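Local coordinates for hypothetical protein SSO2532 (Sulfolobus solfataricus, PDB 1VPH), which is of unknown function but belongs to the YjbQ (UPF0047) family, forms a trimer and holds a potassium ion in the crystal, at residues Val15-Ile20 with His141-Ile146; Asn48-Ile53 with Glu110-Val115. All coordinates share one frame; numbering follows the deposited sequence.

Contact 1: Val15-Ile20 with His141-Ile146; sequences VYFDDI and HITVEI
Tyr16 to Ile20 pair in antiparallel register with Ile142 to Ile146 where strand 14-24, outermost in its five-stranded sheet within the chain, runs beside strand 137-148. Six backbone hydrogen bonds join Tyr16, Asp18 and Ile20 to Ile146, Val144 and Ile142; the bond from Ile142 N to Ile20 O, 2.8 Å long, is nearly straight at 173°. On the face carrying Phe17 and Glu145, the Glu145 side chain runs extended alongside the aromatic ring, its CG over one ring face and its carboxylate plane turned 30° from the ring. Glu145 CD comes within 3.3 Å of Phe17 CE1, while OE2 of the same carboxylate touches Val15 CG1. Thr143 CG2 reaches the edge of the Phe17 ring, 3.9 Å from its CD1. Beyond Thr143, His141 NE2 donates to OD2 of Asp19, which is on this face; the modelled 2.4 Å is so short that its exact value is doubtful. With its CG anti to the backbone N (chi1 178°), the imidazole reaches back towards Asp19, and it also stacks on Tyr21. Asp19 OD1 forms a salt bridge with Arg116 of the second subunit, tying the aspartate into the trimer interface. The opposite face is mostly apolar: Ile20 CD1 meets Val144 CG2 at 3.7 Å, and Tyr16 CD2 packs against Ile146 CD1. Asp18 also lies there, its OD1 accepting from Asp19 N. Strand 14-24 thus ends an antiparallel sheet of alpha+beta type, with helix 34-44 against Tyr16, Asp18, Ile20 and Ile146 and the second subunit on the other face.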
loop_
_atom_site.group_PDB
_atom_site.type_symbol
_atom_site.label_atom_id
_atom_site.label_comp_id
_atom_site.label_asym_id
_atom_site.label_seq_id
_atom_site.Cartn_x
_atom_site.Cartn_y
_atom_site.Cartn_z
ATOM N N VAL C 15 -4.754 -1.952 -21.492
ATOM C CA VAL C 15 -5.055 -2.547 -20.176
ATOM C C VAL C 15 -5.247 -4.050 -20.361
ATOM O O VAL C 15 -5.989 -4.465 -21.220
ATOM C CB VAL C 15 -6.343 -1.959 -19.498
ATOM C CG1 VAL C 15 -6.599 -2.639 -18.136
ATOM C CG2 VAL C 15 -6.304 -0.474 -19.357
ATOM N N TYR C 16 -4.520 -4.867 -19.594
ATOM C CA TYR C 16 -4.539 -6.312 -19.795
ATOM C C TYR C 16 -4.794 -6.918 -18.430
ATOM O O TYR C 16 -4.181 -6.508 -17.464
ATOM C CB TYR C 16 -3.187 -6.760 -20.321
ATOM C CG TYR C 16 -3.110 -8.245 -20.588
ATOM C CD1 TYR C 16 -3.517 -8.776 -21.824
ATOM C CD2 TYR C 16 -2.609 -9.137 -19.611
ATOM C CE1 TYR C 16 -3.449 -10.134 -22.075
ATOM C CE2 TYR C 16 -2.532 -10.496 -19.866
ATOM C CZ TYR C 16 -2.957 -10.996 -21.097
ATOM O OH TYR C 16 -2.851 -12.348 -21.376
ATOM N N PHE C 17 -5.699 -7.892 -18.388
ATOM C CA PHE C 17 -6.095 -8.568 -17.180
ATOM C C PHE C 17 -5.783 -10.046 -17.275
ATOM O O PHE C 17 -5.983 -10.690 -18.300
ATOM C CB PHE C 17 -7.631 -8.448 -16.987
ATOM C CG PHE C 17 -8.096 -7.134 -16.382
ATOM C CD1 PHE C 17 -7.890 -6.866 -15.027
ATOM C CD2 PHE C 17 -8.816 -6.224 -17.148
ATOM C CE1 PHE C 17 -8.336 -5.666 -14.470
ATOM C CE2 PHE C 17 -9.286 -5.021 -16.582
ATOM C CZ PHE C 17 -9.034 -4.740 -15.264
ATOM N N ASP C 18 -5.327 -10.609 -16.171
ATOM C CA ASP C 18 -5.318 -12.029 -16.043
ATOM C C ASP C 18 -5.537 -12.339 -14.558
ATOM O O ASP C 18 -5.663 -11.421 -13.732
ATOM C CB ASP C 18 -3.990 -12.570 -16.597
ATOM C CG ASP C 18 -4.187 -13.871 -17.385
ATOM O OD1 ASP C 18 -4.937 -14.718 -16.859
ATOM O OD2 ASP C 18 -3.638 -14.023 -18.507
ATOM N N ASP C 19 -5.631 -13.628 -14.247
ATOM C CA ASP C 19 -6.070 -14.113 -12.949
ATOM C C ASP C 19 -5.205 -15.266 -12.489
ATOM O O ASP C 19 -4.828 -16.138 -13.274
ATOM C CB ASP C 19 -7.495 -14.570 -13.104
ATOM C CG ASP C 19 -8.339 -13.470 -13.542
ATOM O OD1 ASP C 19 -8.457 -13.226 -14.755
ATOM O OD2 ASP C 19 -8.736 -12.723 -12.675
ATOM N N ILE C 20 -4.914 -15.262 -11.206
ATOM C CA ILE C 20 -4.181 -16.381 -10.590
ATOM C C ILE C 20 -5.077 -16.926 -9.483
ATOM O O ILE C 20 -5.645 -16.177 -8.725
ATOM C CB ILE C 20 -2.748 -15.929 -10.017
ATOM C CG1 ILE C 20 -1.894 -15.285 -11.108
ATOM C CG2 ILE C 20 -1.934 -17.098 -9.392
ATOM C CD1 ILE C 20 -0.592 -14.609 -10.596
ATOM N N HIS C 141 -8.534 -15.794 -5.264
ATOM C CA HIS C 141 -8.442 -15.209 -6.580
ATOM C C HIS C 141 -7.581 -13.941 -6.491
ATOM O O HIS C 141 -7.888 -13.003 -5.771
ATOM C CB HIS C 141 -9.802 -14.870 -7.098
ATOM C CG HIS C 141 -9.782 -14.215 -8.445
ATOM N ND1 HIS C 141 -10.836 -13.467 -8.915
ATOM C CD2 HIS C 141 -8.828 -14.164 -9.402
ATOM C CE1 HIS C 141 -10.534 -12.984 -10.108
ATOM N NE2 HIS C 141 -9.321 -13.388 -10.425
ATOM N N ILE C 142 -6.493 -13.943 -7.254
ATOM C CA ILE C 142 -5.644 -12.776 -7.408
ATOM C C ILE C 142 -5.836 -12.211 -8.831
ATOM O O ILE C 142 -5.697 -12.938 -9.821
ATOM C CB ILE C 142 -4.160 -13.147 -7.266
ATOM C CG1 ILE C 142 -3.858 -13.802 -5.894
ATOM C CG2 ILE C 142 -3.259 -11.913 -7.409
ATOM C CD1 ILE C 142 -3.073 -15.075 -5.979
ATOM N N THR C 143 -6.173 -10.936 -8.920
ATOM C CA THR C 143 -6.232 -10.250 -10.201
ATOM C C THR C 143 -4.895 -9.661 -10.499
ATOM O O THR C 143 -4.285 -9.023 -9.626
ATOM C CB THR C 143 -7.251 -9.089 -10.115
ATOM O OG1 THR C 143 -8.524 -9.674 -9.818
ATOM C CG2 THR C 143 -7.328 -8.306 -11.411
ATOM N N VAL C 144 -4.454 -9.817 -11.748
ATOM C CA VAL C 144 -3.233 -9.192 -12.195
ATOM C C VAL C 144 -3.634 -8.282 -13.326
ATOM O O VAL C 144 -4.129 -8.742 -14.313
ATOM C CB VAL C 144 -2.197 -10.212 -12.660
ATOM C CG1 VAL C 144 -0.908 -9.558 -13.131
ATOM C CG2 VAL C 144 -1.899 -11.262 -11.530
ATOM N N GLU C 145 -3.367 -6.997 -13.174
ATOM C CA GLU C 145 -3.696 -6.035 -14.225
ATOM C C GLU C 145 -2.441 -5.298 -14.671
ATOM O O GLU C 145 -1.722 -4.742 -13.844
ATOM C CB GLU C 145 -4.722 -5.076 -13.678
ATOM C CG GLU C 145 -5.296 -4.129 -14.716
ATOM C CD GLU C 145 -6.264 -3.096 -14.118
ATOM O OE1 GLU C 145 -6.612 -3.177 -12.909
ATOM O OE2 GLU C 145 -6.720 -2.207 -14.877
ATOM N N ILE C 146 -2.174 -5.291 -15.971
ATOM C CA ILE C 146 -1.080 -4.509 -16.523
ATOM C C ILE C 146 -1.701 -3.336 -17.286
ATOM O O ILE C 146 -2.646 -3.498 -18.026
ATOM C CB ILE C 146 -0.127 -5.328 -17.434
ATOM C CG1 ILE C 146 0.447 -6.540 -16.648
ATOM C CG2 ILE C 146 1.054 -4.487 -17.795
ATOM C CD1 ILE C 146 -0.344 -7.753 -16.773
#

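Contact 2: Asn48-Ile53 with Glu110-Val115; sequences NGICLI and ERVFPV
Cys51 and Phe113 sit at the middle of the antiparallel pairing between strands 49-55 and 110-116, exchanging two backbone hydrogen bonds of 2.8 Å. The tightest side-chain packing lies on their face of the sheet. Ile53 CD1 approaches Phe113 CD1 obliquely at 3.5 Å, and Val115 CG2 rests 3.7 Å from Cys51 CB, with helix 34-44 against Cys51, Ile53 and Val115. On the other face Leu52 CD1 touches both Val112 CG2 and the aliphatic part of Glu110, whose CB and CG each lie 3.7 Å from it. A bend at chi2 (-87°) takes the Glu110 carboxylate away from the leucine, and its OE2 accepts a hydrogen bond from Val112 N of the second subunit. At Gly49 the bonding is tilted: Val115 N approaches Gly49 O from 49° out of the carbonyl plane. Beyond it lies Asn48, the partly exposed end of the contact, whose side chain points away from Val115; its OD1 accepts from Glu117 N and its ND2 is bonded to Glu149 OE2. Arg111 also leads away, its NH1 bonding Glu110 O and Leu107 O. This antiparallel pair within the sheet of the YjbQ-like fold has helix 34-44 on one face and other subunits of the trimer nearby.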
loop_
_atom_site.group_PDB
_atom_site.type_symbol
_atom_site.label_atom_id
_atom_site.label_comp_id
_atom_site.label_asym_id
_atom_site.label_seq_id
_atom_site.Cartn_x
_atom_site.Cartn_y
_atom_site.Cartn_z
ATOM N N ASN C 48 5.890 -0.650 -20.976
ATOM C CA ASN C 48 6.110 0.395 -19.980
ATOM C C ASN C 48 4.797 0.751 -19.344
ATOM O O ASN C 48 3.858 1.146 -20.015
ATOM C CB ASN C 48 6.705 1.611 -20.668
ATOM C CG ASN C 48 7.991 1.294 -21.321
ATOM O OD1 ASN C 48 8.864 0.677 -20.684
ATOM N ND2 ASN C 48 8.118 1.632 -22.631
ATOM N N GLY C 49 4.705 0.558 -18.025
ATOM C CA GLY C 49 3.463 0.812 -17.352
ATOM C C GLY C 49 3.543 0.364 -15.914
ATOM O O GLY C 49 4.614 0.472 -15.280
ATOM N N ILE C 50 2.425 -0.132 -15.416
ATOM C CA ILE C 50 2.346 -0.604 -14.063
ATOM C C ILE C 50 1.695 -1.973 -14.027
ATOM O O ILE C 50 0.976 -2.370 -14.948
ATOM C CB ILE C 50 1.589 0.366 -13.118
ATOM C CG1 ILE C 50 0.178 0.640 -13.620
ATOM C CG2 ILE C 50 2.347 1.700 -13.003
ATOM C CD1 ILE C 50 -0.729 1.247 -12.580
ATOM N N CYS C 51 1.987 -2.714 -12.962
ATOM C CA CYS C 51 1.362 -4.000 -12.757
ATOM C C CYS C 51 0.734 -3.933 -11.347
ATOM O O CYS C 51 1.463 -3.759 -10.340
ATOM C CB CYS C 51 2.367 -5.107 -12.868
ATOM S SG CYS C 51 1.733 -6.722 -12.378
ATOM N N LEU C 52 -0.592 -4.025 -11.315
ATOM C CA LEU C 52 -1.391 -4.139 -10.124
ATOM C C LEU C 52 -1.670 -5.607 -9.817
ATOM O O LEU C 52 -2.203 -6.329 -10.641
ATOM C CB LEU C 52 -2.744 -3.416 -10.324
ATOM C CG LEU C 52 -3.779 -3.487 -9.195
ATOM C CD1 LEU C 52 -3.269 -2.815 -7.882
ATOM C CD2 LEU C 52 -5.143 -2.877 -9.567
ATOM N N ILE C 53 -1.329 -6.034 -8.602
ATOM C CA ILE C 53 -1.614 -7.374 -8.127
ATOM C C ILE C 53 -2.538 -7.226 -6.925
ATOM O O ILE C 53 -2.136 -6.636 -5.907
ATOM C CB ILE C 53 -0.301 -8.058 -7.662
ATOM C CG1 ILE C 53 0.735 -8.061 -8.785
ATOM C CG2 ILE C 53 -0.582 -9.466 -7.150
ATOM C CD1 ILE C 53 1.872 -7.107 -8.568
ATOM N N GLU C 110 -3.419 -5.049 -2.147
ATOM C CA GLU C 110 -2.716 -4.850 -3.444
ATOM C C GLU C 110 -1.305 -4.394 -3.321
ATOM O O GLU C 110 -0.943 -3.774 -2.315
ATOM C CB GLU C 110 -3.462 -3.887 -4.343
ATOM C CG GLU C 110 -3.178 -2.393 -4.194
ATOM C CD GLU C 110 -4.044 -1.692 -3.130
ATOM O OE1 GLU C 110 -5.106 -2.238 -2.753
ATOM O OE2 GLU C 110 -3.658 -0.570 -2.695
ATOM N N ARG C 111 -0.514 -4.709 -4.343
ATOM C CA ARG C 111 0.754 -4.103 -4.509
ATOM C C ARG C 111 0.858 -3.665 -5.972
ATOM O O ARG C 111 0.250 -4.243 -6.849
ATOM C CB ARG C 111 1.867 -5.065 -4.120
ATOM C CG ARG C 111 2.051 -5.349 -2.658
ATOM C CD ARG C 111 2.378 -4.089 -1.848
ATOM N NE ARG C 111 2.620 -4.463 -0.464
ATOM C CZ ARG C 111 1.716 -4.521 0.498
ATOM N NH1 ARG C 111 0.455 -4.218 0.269
ATOM N NH2 ARG C 111 2.099 -4.869 1.729
ATOM N N VAL C 112 1.594 -2.605 -6.193
ATOM C CA VAL C 112 1.757 -2.023 -7.552
ATOM C C VAL C 112 3.252 -2.017 -7.877
ATOM O O VAL C 112 4.079 -1.565 -7.045
ATOM C CB VAL C 112 1.197 -0.641 -7.659
ATOM C CG1 VAL C 112 1.393 -0.075 -9.064
ATOM C CG2 VAL C 112 -0.267 -0.655 -7.273
ATOM N N PHE C 113 3.608 -2.599 -9.017
ATOM C CA PHE C 113 5.004 -2.665 -9.462
ATOM C C PHE C 113 5.162 -1.868 -10.779
ATOM O O PHE C 113 4.215 -1.781 -11.568
ATOM C CB PHE C 113 5.456 -4.105 -9.727
ATOM C CG PHE C 113 5.777 -4.896 -8.497
ATOM C CD1 PHE C 113 4.777 -5.312 -7.670
ATOM C CD2 PHE C 113 7.099 -5.215 -8.193
ATOM C CE1 PHE C 113 5.064 -6.009 -6.527
ATOM C CE2 PHE C 113 7.402 -5.921 -7.059
ATOM C CZ PHE C 113 6.375 -6.335 -6.226
ATOM N N PRO C 114 6.367 -1.305 -11.011
ATOM C CA PRO C 114 6.603 -0.754 -12.319
ATOM C C PRO C 114 6.836 -1.882 -13.314
ATOM O O PRO C 114 7.280 -2.958 -12.935
ATOM C CB PRO C 114 7.903 0.062 -12.172
ATOM C CG PRO C 114 8.200 0.091 -10.718
ATOM C CD PRO C 114 7.555 -1.154 -10.169
ATOM N N VAL C 115 6.493 -1.599 -14.560
ATOM C CA VAL C 115 6.805 -2.441 -15.702
ATOM C C VAL C 115 7.600 -1.567 -16.656
ATOM O O VAL C 115 7.164 -0.492 -17.018
ATOM C CB VAL C 115 5.523 -2.999 -16.362
ATOM C CG1 VAL C 115 5.860 -3.748 -17.688
ATOM C CG2 VAL C 115 4.801 -3.901 -15.410
#

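Overall arrangement
Contacts 1 and 2 are successive strand pairings of one antiparallel sheet, joined where strand 137-148 lies beside strand 49-55: Leu52 N is probably hydrogen-bonded to Glu145 O at 2.9 Å. Their centres are about 11 Å apart. Contact 2 is the more buried, whereas contact 1 is partly buried and includes the sheet's outermost strand 14-24. Helix 34-44 packs on both, over a largely apolar layer in which Val144 meets Cys51 and Ile142 meets Ile53. The other face differs in chemistry: contact 1 places a histidine-aspartate pair and a phenylalanine ring beside a glutamate there, contact 2 chiefly aliphatic groups, with Glu110 turned to the second subunit. Both reach the second subunit, and contact 2 also packs on the third.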